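Non-toxic crystal protein (Bacillus thuringiensis, PDB 2D42) is of unknown function and non-toxic, yet has an elongated, strand-rich fold remarkably similar to that of beta-pore-forming toxins. Local coordinates at residues A[3-8]-A[33-38]; A[51-56]-A[232-237]; A[112-117]-A[157-162]; A[209-214]-A[218-223]. All blocks are in the same frame, centred on the assembly; numbering follows the deposited sequence.

Contact 1 (A[3-8]-A[33-38])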
loop_
_atom_site.group_PDB
_atom_site.type_symbol
_atom_site.label_atom_id
_atom_site.label_comp_id
_atom_site.label_asym_id
_atom_site.label_seq_id
_atom_site.Cartn_x
_atom_site.Cartn_y
_atom_site.Cartn_z
ATOM N N ILE A 3 12.829 11.410 5.598
ATOM C CA ILE A 3 13.657 11.788 6.736
ATOM C C ILE A 3 14.661 10.666 6.966
ATOM O O ILE A 3 14.275 9.524 7.182
ATOM C CB ILE A 3 12.826 11.960 8.018
ATOM C CG1 ILE A 3 11.909 13.187 7.901
ATOM C CG2 ILE A 3 13.762 12.058 9.236
ATOM C CD1 ILE A 3 12.631 14.515 7.802
ATOM N N ASN A 4 15.952 10.978 6.899
ATOM C CA ASN A 4 16.962 9.956 7.131
ATOM C C ASN A 4 17.338 9.995 8.610
ATOM O O ASN A 4 17.977 10.944 9.067
ATOM C CB ASN A 4 18.206 10.212 6.279
ATOM C CG ASN A 4 19.211 9.094 6.394
ATOM O OD1 ASN A 4 19.385 8.303 5.472
ATOM N ND2 ASN A 4 19.864 9.007 7.541
ATOM N N LEU A 5 16.945 8.964 9.348
ATOM C CA LEU A 5 17.213 8.910 10.780
ATOM C C LEU A 5 18.686 8.953 11.172
ATOM O O LEU A 5 19.026 9.519 12.216
ATOM C CB LEU A 5 16.536 7.680 11.392
ATOM C CG LEU A 5 15.003 7.733 11.308
ATOM C CD1 LEU A 5 14.412 6.397 11.708
ATOM C CD2 LEU A 5 14.471 8.843 12.205
ATOM N N LEU A 6 19.556 8.353 10.361
ATOM C CA LEU A 6 20.991 8.366 10.651
ATOM C C LEU A 6 21.539 9.776 10.473
ATOM O O LEU A 6 22.438 10.202 11.196
ATOM C CB LEU A 6 21.740 7.397 9.731
ATOM C CG LEU A 6 21.520 5.910 10.019
ATOM C CD1 LEU A 6 22.256 5.085 8.985
ATOM C CD2 LEU A 6 22.019 5.571 11.412
ATOM N N ARG A 7 20.988 10.495 9.500
ATOM C CA ARG A 7 21.386 11.871 9.233
ATOM C C ARG A 7 20.998 12.739 10.435
ATOM O O ARG A 7 21.771 13.602 10.867
ATOM C CB ARG A 7 20.695 12.372 7.959
ATOM C CG ARG A 7 20.817 13.867 7.708
ATOM C CD ARG A 7 22.266 14.312 7.594
ATOM N NE ARG A 7 22.360 15.766 7.502
ATOM C CZ ARG A 7 23.448 16.469 7.806
ATOM N NH1 ARG A 7 24.547 15.851 8.226
ATOM N NH2 ARG A 7 23.434 17.793 7.702
ATOM N N GLU A 8 19.801 12.503 10.975
ATOM C CA GLU A 8 19.326 13.245 12.139
ATOM C C GLU A 8 20.260 12.975 13.326
ATOM O O GLU A 8 20.555 13.877 14.108
ATOM C CB GLU A 8 17.900 12.820 12.518
ATOM C CG GLU A 8 16.822 13.129 11.484
ATOM C CD GLU A 8 16.645 14.623 11.230
ATOM O OE1 GLU A 8 16.569 15.400 12.207
ATOM O OE2 GLU A 8 16.567 15.013 10.046
ATOM N N ASN A 33 19.986 -2.526 20.150
ATOM C CA ASN A 33 18.664 -1.907 20.190
ATOM C C ASN A 33 18.739 -0.877 19.073
ATOM O O ASN A 33 18.743 0.327 19.312
ATOM C CB ASN A 33 18.413 -1.211 21.527
ATOM C CG ASN A 33 16.952 -0.814 21.711
ATOM O OD1 ASN A 33 16.625 0.071 22.509
ATOM N ND2 ASN A 33 16.065 -1.480 20.980
ATOM N N PRO A 34 18.788 -1.352 17.825
ATOM C CA PRO A 34 18.882 -0.483 16.652
ATOM C C PRO A 34 17.759 0.508 16.415
ATOM O O PRO A 34 16.623 0.306 16.841
ATOM C CB PRO A 34 19.021 -1.474 15.509
ATOM C CG PRO A 34 18.185 -2.626 15.978
ATOM C CD PRO A 34 18.595 -2.758 17.424
ATOM N N ILE A 35 18.109 1.593 15.734
ATOM C CA ILE A 35 17.137 2.609 15.365
ATOM C C ILE A 35 16.226 1.804 14.454
ATOM O O ILE A 35 16.699 1.177 13.517
ATOM C CB ILE A 35 17.793 3.727 14.541
ATOM C CG1 ILE A 35 18.747 4.531 15.427
ATOM C CG2 ILE A 35 16.718 4.628 13.929
ATOM C CD1 ILE A 35 19.632 5.477 14.657
ATOM N N ARG A 36 14.929 1.791 14.724
ATOM C CA ARG A 36 14.062 1.006 13.874
ATOM C C ARG A 36 12.731 1.650 13.538
ATOM O O ARG A 36 12.281 2.590 14.189
ATOM C CB ARG A 36 13.812 -0.376 14.494
ATOM C CG ARG A 36 12.811 -0.387 15.627
ATOM C CD ARG A 36 12.351 -1.816 15.949
ATOM N NE ARG A 36 13.464 -2.672 16.359
ATOM C CZ ARG A 36 13.965 -3.670 15.632
ATOM N NH1 ARG A 36 13.458 -3.964 14.440
ATOM N NH2 ARG A 36 14.981 -4.380 16.103
ATOM N N ILE A 37 12.112 1.098 12.504
ATOM C CA ILE A 37 10.822 1.533 12.010
ATOM C C ILE A 37 9.931 0.319 12.173
ATOM O O ILE A 37 10.283 -0.770 11.720
ATOM C CB ILE A 37 10.920 1.931 10.514
ATOM C CG1 ILE A 37 11.551 3.320 10.402
ATOM C CG2 ILE A 37 9.541 1.864 9.849
ATOM C CD1 ILE A 37 11.968 3.691 8.989
ATOM N N ALA A 38 8.794 0.507 12.833
ATOM C CA ALA A 38 7.858 -0.583 13.075
ATOM C C ALA A 38 6.403 -0.139 12.994
ATOM O O ALA A 38 6.105 1.058 12.992
ATOM C CB ALA A 38 8.126 -1.190 14.457
#

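Contact 2 (A[51-56]-A[232-237])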
loop_
_atom_site.group_PDB
_atom_site.type_symbol
_atom_site.label_atom_id
_atom_site.label_comp_id
_atom_site.label_asym_id
_atom_site.label_seq_id
_atom_site.Cartn_x
_atom_site.Cartn_y
_atom_site.Cartn_z
ATOM N N ASP A 51 -14.711 7.776 -9.041
ATOM C CA ASP A 51 -14.340 7.417 -10.411
ATOM C C ASP A 51 -15.363 6.492 -11.059
ATOM O O ASP A 51 -16.012 5.699 -10.383
ATOM C CB ASP A 51 -12.980 6.697 -10.456
ATOM C CG ASP A 51 -11.846 7.528 -9.898
ATOM O OD1 ASP A 51 -10.741 7.464 -10.475
ATOM O OD2 ASP A 51 -12.044 8.226 -8.882
ATOM N N PRO A 52 -15.510 6.580 -12.390
ATOM C CA PRO A 52 -16.456 5.735 -13.122
ATOM C C PRO A 52 -15.898 4.318 -13.196
ATOM O O PRO A 52 -14.700 4.113 -13.040
ATOM C CB PRO A 52 -16.509 6.397 -14.497
ATOM C CG PRO A 52 -15.111 6.886 -14.669
ATOM C CD PRO A 52 -14.817 7.503 -13.306
ATOM N N VAL A 53 -16.762 3.341 -13.427
ATOM C CA VAL A 53 -16.314 1.962 -13.533
ATOM C C VAL A 53 -16.348 1.586 -15.001
ATOM O O VAL A 53 -17.013 2.258 -15.794
ATOM C CB VAL A 53 -17.242 0.999 -12.758
ATOM C CG1 VAL A 53 -17.314 1.416 -11.296
ATOM C CG2 VAL A 53 -18.629 0.987 -13.385
ATOM N N ASN A 54 -15.604 0.544 -15.366
ATOM C CA ASN A 54 -15.591 0.054 -16.737
ATOM C C ASN A 54 -16.226 -1.323 -16.708
ATOM O O ASN A 54 -16.017 -2.082 -15.765
ATOM C CB ASN A 54 -14.167 -0.091 -17.289
ATOM C CG ASN A 54 -13.498 1.241 -17.557
ATOM O OD1 ASN A 54 -14.158 2.246 -17.801
ATOM N ND2 ASN A 54 -12.175 1.244 -17.543
ATOM N N HIS A 55 -17.005 -1.631 -17.734
ATOM C CA HIS A 55 -17.663 -2.925 -17.847
ATOM C C HIS A 55 -16.850 -3.757 -18.826
ATOM O O HIS A 55 -16.865 -3.509 -20.030
ATOM C CB HIS A 55 -19.096 -2.747 -18.351
ATOM C CG HIS A 55 -20.109 -2.589 -17.260
ATOM N ND1 HIS A 55 -19.909 -1.773 -16.167
ATOM C CD2 HIS A 55 -21.330 -3.151 -17.091
ATOM C CE1 HIS A 55 -20.961 -1.841 -15.370
ATOM N NE2 HIS A 55 -21.838 -2.671 -15.909
ATOM N N ILE A 56 -16.132 -4.734 -18.285
ATOM C CA ILE A 56 -15.269 -5.611 -19.060
ATOM C C ILE A 56 -15.918 -6.958 -19.384
ATOM O O ILE A 56 -16.370 -7.671 -18.486
ATOM C CB ILE A 56 -13.969 -5.892 -18.283
ATOM C CG1 ILE A 56 -13.279 -4.570 -17.948
ATOM C CG2 ILE A 56 -13.049 -6.795 -19.092
ATOM C CD1 ILE A 56 -12.084 -4.730 -17.046
ATOM N N ILE A 232 -9.723 -2.544 -9.543
ATOM C CA ILE A 232 -10.155 -3.761 -8.873
ATOM C C ILE A 232 -11.517 -4.212 -9.391
ATOM O O ILE A 232 -12.379 -3.383 -9.712
ATOM C CB ILE A 232 -10.281 -3.568 -7.344
ATOM C CG1 ILE A 232 -11.414 -2.598 -7.033
ATOM C CG2 ILE A 232 -8.997 -3.005 -6.770
ATOM C CD1 ILE A 232 -11.804 -2.596 -5.578
ATOM N N GLY A 233 -11.698 -5.526 -9.468
ATOM C CA GLY A 233 -12.966 -6.084 -9.905
ATOM C C GLY A 233 -13.922 -5.928 -8.739
ATOM O O GLY A 233 -13.593 -6.331 -7.623
ATOM N N LEU A 234 -15.092 -5.343 -8.989
ATOM C CA LEU A 234 -16.083 -5.097 -7.947
ATOM C C LEU A 234 -17.193 -6.142 -7.873
ATOM O O LEU A 234 -17.592 -6.563 -6.781
ATOM C CB LEU A 234 -16.701 -3.701 -8.147
ATOM C CG LEU A 234 -15.693 -2.545 -8.036
ATOM C CD1 LEU A 234 -16.368 -1.213 -8.348
ATOM C CD2 LEU A 234 -15.090 -2.543 -6.631
ATOM N N GLN A 235 -17.713 -6.529 -9.033
ATOM C CA GLN A 235 -18.768 -7.535 -9.109
ATOM C C GLN A 235 -18.875 -8.028 -10.543
ATOM O O GLN A 235 -18.316 -7.421 -11.460
ATOM C CB GLN A 235 -20.119 -6.956 -8.677
ATOM C CG GLN A 235 -20.727 -5.989 -9.679
ATOM C CD GLN A 235 -22.082 -5.471 -9.235
ATOM O OE1 GLN A 235 -22.990 -6.250 -8.947
ATOM N NE2 GLN A 235 -22.226 -4.148 -9.183
ATOM N N THR A 236 -19.609 -9.117 -10.741
ATOM C CA THR A 236 -19.773 -9.676 -12.073
ATOM C C THR A 236 -21.235 -9.811 -12.445
ATOM O O THR A 236 -22.112 -9.842 -11.579
ATOM C CB THR A 236 -19.137 -11.061 -12.178
ATOM O OG1 THR A 236 -19.713 -11.919 -11.184
ATOM C CG2 THR A 236 -17.637 -10.976 -11.967
ATOM N N PHE A 237 -21.493 -9.880 -13.746
ATOM C CA PHE A 237 -22.849 -10.032 -14.244
ATOM C C PHE A 237 -22.854 -11.045 -15.378
ATOM O O PHE A 237 -21.913 -11.103 -16.176
ATOM C CB PHE A 237 -23.400 -8.721 -14.832
ATOM C CG PHE A 237 -23.369 -7.543 -13.896
ATOM C CD1 PHE A 237 -22.295 -6.656 -13.907
ATOM C CD2 PHE A 237 -24.441 -7.291 -13.035
ATOM C CE1 PHE A 237 -22.288 -5.531 -13.079
ATOM C CE2 PHE A 237 -24.447 -6.171 -12.204
ATOM C CZ PHE A 237 -23.369 -5.289 -12.227
#

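Contact 3 (A[112-117]-A[157-162])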
loop_
_atom_site.group_PDB
_atom_site.type_symbol
_atom_site.label_atom_id
_atom_site.label_comp_id
_atom_site.label_asym_id
_atom_site.label_seq_id
_atom_site.Cartn_x
_atom_site.Cartn_y
_atom_site.Cartn_z
ATOM N N VAL A 112 -21.353 2.965 -8.244
ATOM C CA VAL A 112 -22.081 1.715 -8.373
ATOM C C VAL A 112 -22.629 1.254 -7.026
ATOM O O VAL A 112 -23.288 0.222 -6.935
ATOM C CB VAL A 112 -21.202 0.603 -8.994
ATOM C CG1 VAL A 112 -20.899 0.949 -10.459
ATOM C CG2 VAL A 112 -19.902 0.445 -8.198
ATOM N N GLY A 113 -22.358 2.035 -5.984
ATOM C CA GLY A 113 -22.843 1.702 -4.657
ATOM C C GLY A 113 -22.310 0.385 -4.120
ATOM O O GLY A 113 -23.029 -0.354 -3.457
ATOM N N LEU A 114 -21.041 0.099 -4.383
ATOM C CA LEU A 114 -20.452 -1.151 -3.924
ATOM C C LEU A 114 -19.084 -0.936 -3.287
ATOM O O LEU A 114 -18.278 -0.145 -3.778
ATOM C CB LEU A 114 -20.311 -2.103 -5.110
ATOM C CG LEU A 114 -20.681 -3.573 -4.936
ATOM C CD1 LEU A 114 -22.081 -3.706 -4.356
ATOM C CD2 LEU A 114 -20.604 -4.255 -6.282
ATOM N N SER A 115 -18.823 -1.633 -2.184
ATOM C CA SER A 115 -17.521 -1.515 -1.547
ATOM C C SER A 115 -16.589 -2.521 -2.199
ATOM O O SER A 115 -17.034 -3.533 -2.739
ATOM C CB SER A 115 -17.613 -1.793 -0.041
ATOM O OG SER A 115 -18.268 -0.720 0.607
ATOM N N GLY A 116 -15.302 -2.208 -2.162
ATOM C CA GLY A 116 -14.271 -3.079 -2.698
ATOM C C GLY A 116 -13.041 -2.966 -1.793
ATOM O O GLY A 116 -12.577 -1.866 -1.505
ATOM N N ARG A 117 -12.522 -4.089 -1.316
ATOM C CA ARG A 117 -11.341 -4.047 -0.450
ATOM C C ARG A 117 -10.112 -4.167 -1.342
ATOM O O ARG A 117 -9.945 -5.169 -2.022
ATOM C CB ARG A 117 -11.350 -5.215 0.548
ATOM C CG ARG A 117 -10.324 -5.072 1.682
ATOM C CD ARG A 117 -10.272 -6.315 2.584
ATOM N NE ARG A 117 -9.300 -7.281 2.084
ATOM C CZ ARG A 117 -9.567 -8.548 1.773
ATOM N NH1 ARG A 117 -10.794 -9.036 1.909
ATOM N NH2 ARG A 117 -8.594 -9.326 1.312
ATOM N N THR A 157 -19.633 -10.434 -17.637
ATOM C CA THR A 157 -19.084 -9.092 -17.493
ATOM C C THR A 157 -18.534 -8.781 -16.112
ATOM O O THR A 157 -19.123 -9.154 -15.091
ATOM C CB THR A 157 -20.164 -8.036 -17.812
ATOM O OG1 THR A 157 -20.577 -8.190 -19.170
ATOM C CG2 THR A 157 -19.634 -6.623 -17.598
ATOM N N LEU A 158 -17.396 -8.096 -16.089
ATOM C CA LEU A 158 -16.779 -7.688 -14.840
ATOM C C LEU A 158 -16.863 -6.179 -14.716
ATOM O O LEU A 158 -16.514 -5.443 -15.645
ATOM C CB LEU A 158 -15.305 -8.093 -14.779
ATOM C CG LEU A 158 -14.518 -7.477 -13.608
ATOM C CD1 LEU A 158 -15.033 -8.037 -12.289
ATOM C CD2 LEU A 158 -13.033 -7.766 -13.756
ATOM N N GLU A 159 -17.340 -5.717 -13.569
ATOM C CA GLU A 159 -17.411 -4.293 -13.313
ATOM C C GLU A 159 -16.101 -3.972 -12.595
ATOM O O GLU A 159 -15.881 -4.413 -11.464
ATOM C CB GLU A 159 -18.602 -3.977 -12.424
ATOM C CG GLU A 159 -18.827 -2.513 -12.196
ATOM C CD GLU A 159 -20.167 -2.262 -11.548
ATOM O OE1 GLU A 159 -20.251 -2.323 -10.302
ATOM O OE2 GLU A 159 -21.144 -2.028 -12.295
ATOM N N GLN A 160 -15.230 -3.227 -13.269
ATOM C CA GLN A 160 -13.935 -2.866 -12.720
ATOM C C GLN A 160 -13.859 -1.418 -12.265
ATOM O O GLN A 160 -14.107 -0.497 -13.045
ATOM C CB GLN A 160 -12.835 -3.116 -13.752
ATOM C CG GLN A 160 -11.427 -2.881 -13.214
ATOM C CD GLN A 160 -10.359 -3.110 -14.260
ATOM O OE1 GLN A 160 -10.377 -2.482 -15.317
ATOM N NE2 GLN A 160 -9.416 -4.011 -13.972
ATOM N N GLY A 161 -13.512 -1.232 -10.993
ATOM C CA GLY A 161 -13.381 0.102 -10.438
ATOM C C GLY A 161 -11.954 0.602 -10.575
ATOM O O GLY A 161 -11.027 -0.179 -10.797
ATOM N N ALA A 162 -11.775 1.910 -10.450
ATOM C CA ALA A 162 -10.453 2.509 -10.548
ATOM C C ALA A 162 -10.409 3.608 -9.507
ATOM O O ALA A 162 -11.447 4.168 -9.154
ATOM C CB ALA A 162 -10.227 3.087 -11.951
#

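Contact 4 (A[209-214]-A[218-223])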
loop_
_atom_site.group_PDB
_atom_site.type_symbol
_atom_site.label_atom_id
_atom_site.label_comp_id
_atom_site.label_asym_id
_atom_site.label_seq_id
_atom_site.Cartn_x
_atom_site.Cartn_y
_atom_site.Cartn_z
ATOM N N PRO A 209 10.680 17.358 11.625
ATOM C CA PRO A 209 9.273 17.409 11.210
ATOM C C PRO A 209 8.636 16.037 11.016
ATOM O O PRO A 209 9.306 15.088 10.613
ATOM C CB PRO A 209 9.322 18.182 9.888
ATOM C CG PRO A 209 10.603 18.951 9.968
ATOM C CD PRO A 209 11.539 17.968 10.601
ATOM N N GLY A 210 7.339 15.951 11.297
ATOM C CA GLY A 210 6.607 14.708 11.113
ATOM C C GLY A 210 6.523 13.753 12.292
ATOM O O GLY A 210 6.017 12.635 12.155
ATOM N N PHE A 211 6.987 14.182 13.459
ATOM C CA PHE A 211 6.964 13.304 14.624
ATOM C C PHE A 211 6.307 13.865 15.875
ATOM O O PHE A 211 6.354 15.064 16.134
ATOM C CB PHE A 211 8.392 12.922 15.014
ATOM C CG PHE A 211 9.118 12.105 13.995
ATOM C CD1 PHE A 211 9.076 10.712 14.043
ATOM C CD2 PHE A 211 9.907 12.719 13.028
ATOM C CE1 PHE A 211 9.816 9.945 13.148
ATOM C CE2 PHE A 211 10.649 11.957 12.126
ATOM C CZ PHE A 211 10.603 10.567 12.191
ATOM N N THR A 212 5.691 12.982 16.651
ATOM C CA THR A 212 5.120 13.370 17.931
ATOM C C THR A 212 5.861 12.398 18.838
ATOM O O THR A 212 5.953 11.211 18.530
ATOM C CB THR A 212 3.597 13.150 18.014
ATOM O OG1 THR A 212 3.301 11.754 17.956
ATOM C CG2 THR A 212 2.898 13.879 16.869
ATOM N N ILE A 213 6.410 12.910 19.934
ATOM C CA ILE A 213 7.207 12.103 20.857
ATOM C C ILE A 213 6.485 11.651 22.118
ATOM O O ILE A 213 5.727 12.406 22.713
ATOM C CB ILE A 213 8.452 12.883 21.323
ATOM C CG1 ILE A 213 9.042 13.696 20.161
ATOM C CG2 ILE A 213 9.470 11.918 21.918
ATOM C CD1 ILE A 213 9.487 12.887 18.972
ATOM N N SER A 214 6.751 10.422 22.540
ATOM C CA SER A 214 6.146 9.907 23.759
ATOM C C SER A 214 7.196 9.314 24.695
ATOM O O SER A 214 7.585 8.159 24.544
ATOM C CB SER A 214 5.107 8.835 23.433
ATOM O OG SER A 214 4.541 8.316 24.627
ATOM N N ASN A 218 8.336 5.594 25.242
ATOM C CA ASN A 218 9.696 5.558 24.723
ATOM C C ASN A 218 9.721 5.348 23.210
ATOM O O ASN A 218 10.446 4.499 22.690
ATOM C CB ASN A 218 10.475 4.445 25.426
ATOM C CG ASN A 218 11.916 4.395 25.005
ATOM O OD1 ASN A 218 12.596 5.419 24.970
ATOM N ND2 ASN A 218 12.399 3.201 24.681
ATOM N N ARG A 219 8.933 6.143 22.501
ATOM C CA ARG A 219 8.857 6.013 21.057
ATOM C C ARG A 219 8.410 7.313 20.425
ATOM O O ARG A 219 7.920 8.224 21.103
ATOM C CB ARG A 219 7.857 4.915 20.691
ATOM C CG ARG A 219 6.439 5.250 21.147
ATOM C CD ARG A 219 5.480 4.098 20.943
ATOM N NE ARG A 219 5.887 2.898 21.668
ATOM C CZ ARG A 219 5.101 1.841 21.834
ATOM N NH1 ARG A 219 3.880 1.855 21.326
ATOM N NH2 ARG A 219 5.526 0.774 22.501
ATOM N N ALA A 220 8.594 7.393 19.115
ATOM C CA ALA A 220 8.183 8.561 18.360
ATOM C C ALA A 220 7.212 8.052 17.306
ATOM O O ALA A 220 7.440 7.008 16.701
ATOM C CB ALA A 220 9.385 9.217 17.706
ATOM N N TYR A 221 6.114 8.770 17.105
ATOM C CA TYR A 221 5.139 8.361 16.109
ATOM C C TYR A 221 5.338 9.223 14.869
ATOM O O TYR A 221 5.294 10.452 14.940
ATOM C CB TYR A 221 3.713 8.519 16.646
ATOM C CG TYR A 221 3.315 7.472 17.666
ATOM C CD1 TYR A 221 3.540 7.665 19.030
ATOM C CD2 TYR A 221 2.716 6.279 17.261
ATOM C CE1 TYR A 221 3.170 6.685 19.977
ATOM C CE2 TYR A 221 2.349 5.297 18.190
ATOM C CZ TYR A 221 2.576 5.504 19.545
ATOM O OH TYR A 221 2.204 4.527 20.451
ATOM N N PHE A 222 5.579 8.580 13.736
ATOM C CA PHE A 222 5.788 9.314 12.494
ATOM C C PHE A 222 4.515 9.376 11.663
ATOM O O PHE A 222 3.776 8.397 11.564
ATOM C CB PHE A 222 6.890 8.652 11.653
ATOM C CG PHE A 222 7.049 9.256 10.280
ATOM C CD1 PHE A 222 7.689 10.479 10.110
ATOM C CD2 PHE A 222 6.513 8.620 9.160
ATOM C CE1 PHE A 222 7.789 11.068 8.839
ATOM C CE2 PHE A 222 6.606 9.195 7.895
ATOM C CZ PHE A 222 7.243 10.421 7.730
ATOM N N THR A 223 4.251 10.535 11.071
ATOM C CA THR A 223 3.090 10.668 10.205
ATOM C C THR A 223 3.551 11.267 8.884
ATOM O O THR A 223 4.028 12.400 8.830
ATOM C CB THR A 223 1.982 11.538 10.828
ATOM O OG1 THR A 223 1.423 10.847 11.952
ATOM C CG2 THR A 223 0.862 11.792 9.808
#

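Contact 1 (A[3-8]-A[33-38])
With CG turned anti to the carbonyl carbon (chi1 -65°), Leu-5 sends CD1 from the first turn of helix 5-19 toward Ile-35, where a chi1 of -69° sets CG2 anti to the backbone N and directs it back at the leucine. In this strand-rich fold of the aerolysin/ETX type, the contact packs the N-terminal turn of the helix on the loop leading into strand 36-43. The two side chains run alongside one another in opposite directions: Ile-35 CG2 lies 3.7 Å from Leu-5 CD1 and 4.0 Å from Leu-5 CB, so one methyl touches both the root and an end of the leucine. Leu-5 CD1 also approaches Ile-37 CG1 more loosely, at 4.4 Å, which carries the packing onto the strand itself.

The contact is apolar throughout and modest in size, 176 Å² counting both sides. The polar bonds nearby lie outside the interface: Ile-35 N is hydrogen-bonded to Ser-29 OG, and the helix opens with Asn-4 at its N-cap and a 3.1 Å bond from Glu-8 N to Asn-4 O. Val-93 of strand 71-94 touches both Leu-5 and Ile-37, while Ala-95 touches Leu-5 and Ile-35 and Leu-203 of helix 199-206 packs on Leu-5, so the leucine is buried among several elements. Farther out, Ile-35 CD1 is 4.0 Å from CD2 of the partly exposed Leu-6.

Contact 2 (A[51-56]-A[232-237])
This is side-chain packing at the surface of a beta sheet, in which Val-53 and His-55 meet Leu-234 and Phe-237 across strand 150-185, which lies between their two strands. Strands 54-65 and 219-244 both pair antiparallel with strand 150-185 and thus run the same way; the CA atoms of Val-53 and Leu-234 are 9.0 Å apart, close to two strand spacings. Glu-159 of the strand between them touches both Val-53 and His-55.

Leu-234 and Gln-235 both make backbone hydrogen bonds with Glu-159, a pattern that, with the phi/psi of Leu-234 at -98°/-44°, fits a classic beta bulge. An extra residue there would change the alternation of side chains, which is consistent with Leu-234 and Phe-237, three positions apart, both directing their CB atoms at segment 51-56.

Val-53 CG1, anti to its carbonyl carbon, touches Leu-234 CD1 at 4.1 Å, and Val-112 packs on both residues. At the other end, the rings of His-55 and Phe-237 are almost parallel, with planes at 19°, but are displaced until they barely overlap, the centroids being 5.8 Å apart. Their closest approach is between His-55 NE2 and Phe-237 CE1, at 4.0 Å.

Contact 3 (A[112-117]-A[157-162])
A G1 beta bulge at the turn between strands 101-109 and 114-122 carries Val-112, the residue that presses on the carboxylate of Glu-159. The bulge is formed by Gly-113 and Leu-114, which both face Phe-109, and the positive phi of Gly-113 (62°) is in keeping with it. Val-112, just before the bulge, points its CB at segment 157-162.

Glu-159 comes from the opposite direction with an extended chain: CG is anti to the backbone N (chi1 -175°), and the chain runs straight on beyond it, bringing the carboxylate to the valine. OE1 sits 3.3 Å from both CB and CG1 of Val-112 and 3.5 Å from CG2, so it is nested in the fork of the side chain. OE2 meets CG1 alone, at 3.5 Å. Leu-114 CD2 adds a distant touch on OE1, at 4.5 Å.

Hydrocarbon against a buried acid may by itself raise the pKa, but OE1 accepts a hydrogen bond from Gln-235 NE2, and that bond and the nearby His-55 ring may offset the effect. Val-112, in the turn, and Leu-114, at the start of strand 114-122, bring the hairpin of the small three-stranded sheet against the large one at strand 150-185, where Glu-159 is flanked by His-55 of strand 54-65 and by Phe-237 of strand 219-244.

Contact 4 (A[209-214]-A[218-223])
Phe-211 packs on Phe-222 and Ala-220 in a beta hairpin, strand 211-214 turning back into strand 219-244, on the face that carries these three residues and Ile-213. Its CB lies 4.0 Å from Tyr-221 O. Past CG, which is anti to the carbonyl carbon (chi1 -65°), CD1 touches both Phe-222 CB, at 3.8 Å, and Ala-220 CB, at 4.0 Å. CE1 presses on Phe-222 CB at 3.5 Å. CE2 and the tip atom CZ both meet Phe-222 CD1, CZ at 3.6 Å. That phenylalanine carbon stands over one face of the Phe-211 ring, toward its rim; the two ring planes are inclined at 55°, an oblique pair. Leu-203 of helix 199-206 packs on both Phe-211 and Ala-220, placing this face of the hairpin against the helix.

The backbone holds the hairpin in antiparallel register: Thr-212 and Tyr-221 form a hydrogen-bonded pair, Tyr-221 N to Thr-212 O at 2.8 Å with the return bond longer, and Ser-214 pairs likewise with Arg-219. Asn-218 and Arg-219 both face Ser-214, a G1 beta bulge where the chain reverses. On the other face Thr-212 OG1 lies 3.5 Å from Tyr-221 CB, while Arg-219 NH1 donates to Tyr-221 OH, 3.3 Å away at an N-H...O angle of 155°.

From the N terminus, contact 1 closes first, joining helix 5-19 to the lead-in and start of strand 36-43. Contact 2 then opens at 51-56 and closes only at 232-237, and the long loop between holds contacts 3 and 4 nested in series: contact 3 ties the small three-stranded sheet to strand 150-185, and contact 4 closes a short hairpin. In space they form two pairs on opposite sides of the chain's centre. Contacts 1 and 4 have centres about 12 Å apart and touch through Leu-5 and Phe-211; contacts 2 and 3 lie about 4 Å apart, centre to centre. From contact 1 to contact 2 the centres are about 42 Å apart, and the long strands 150-185 and 219-244 bridge the two pairs.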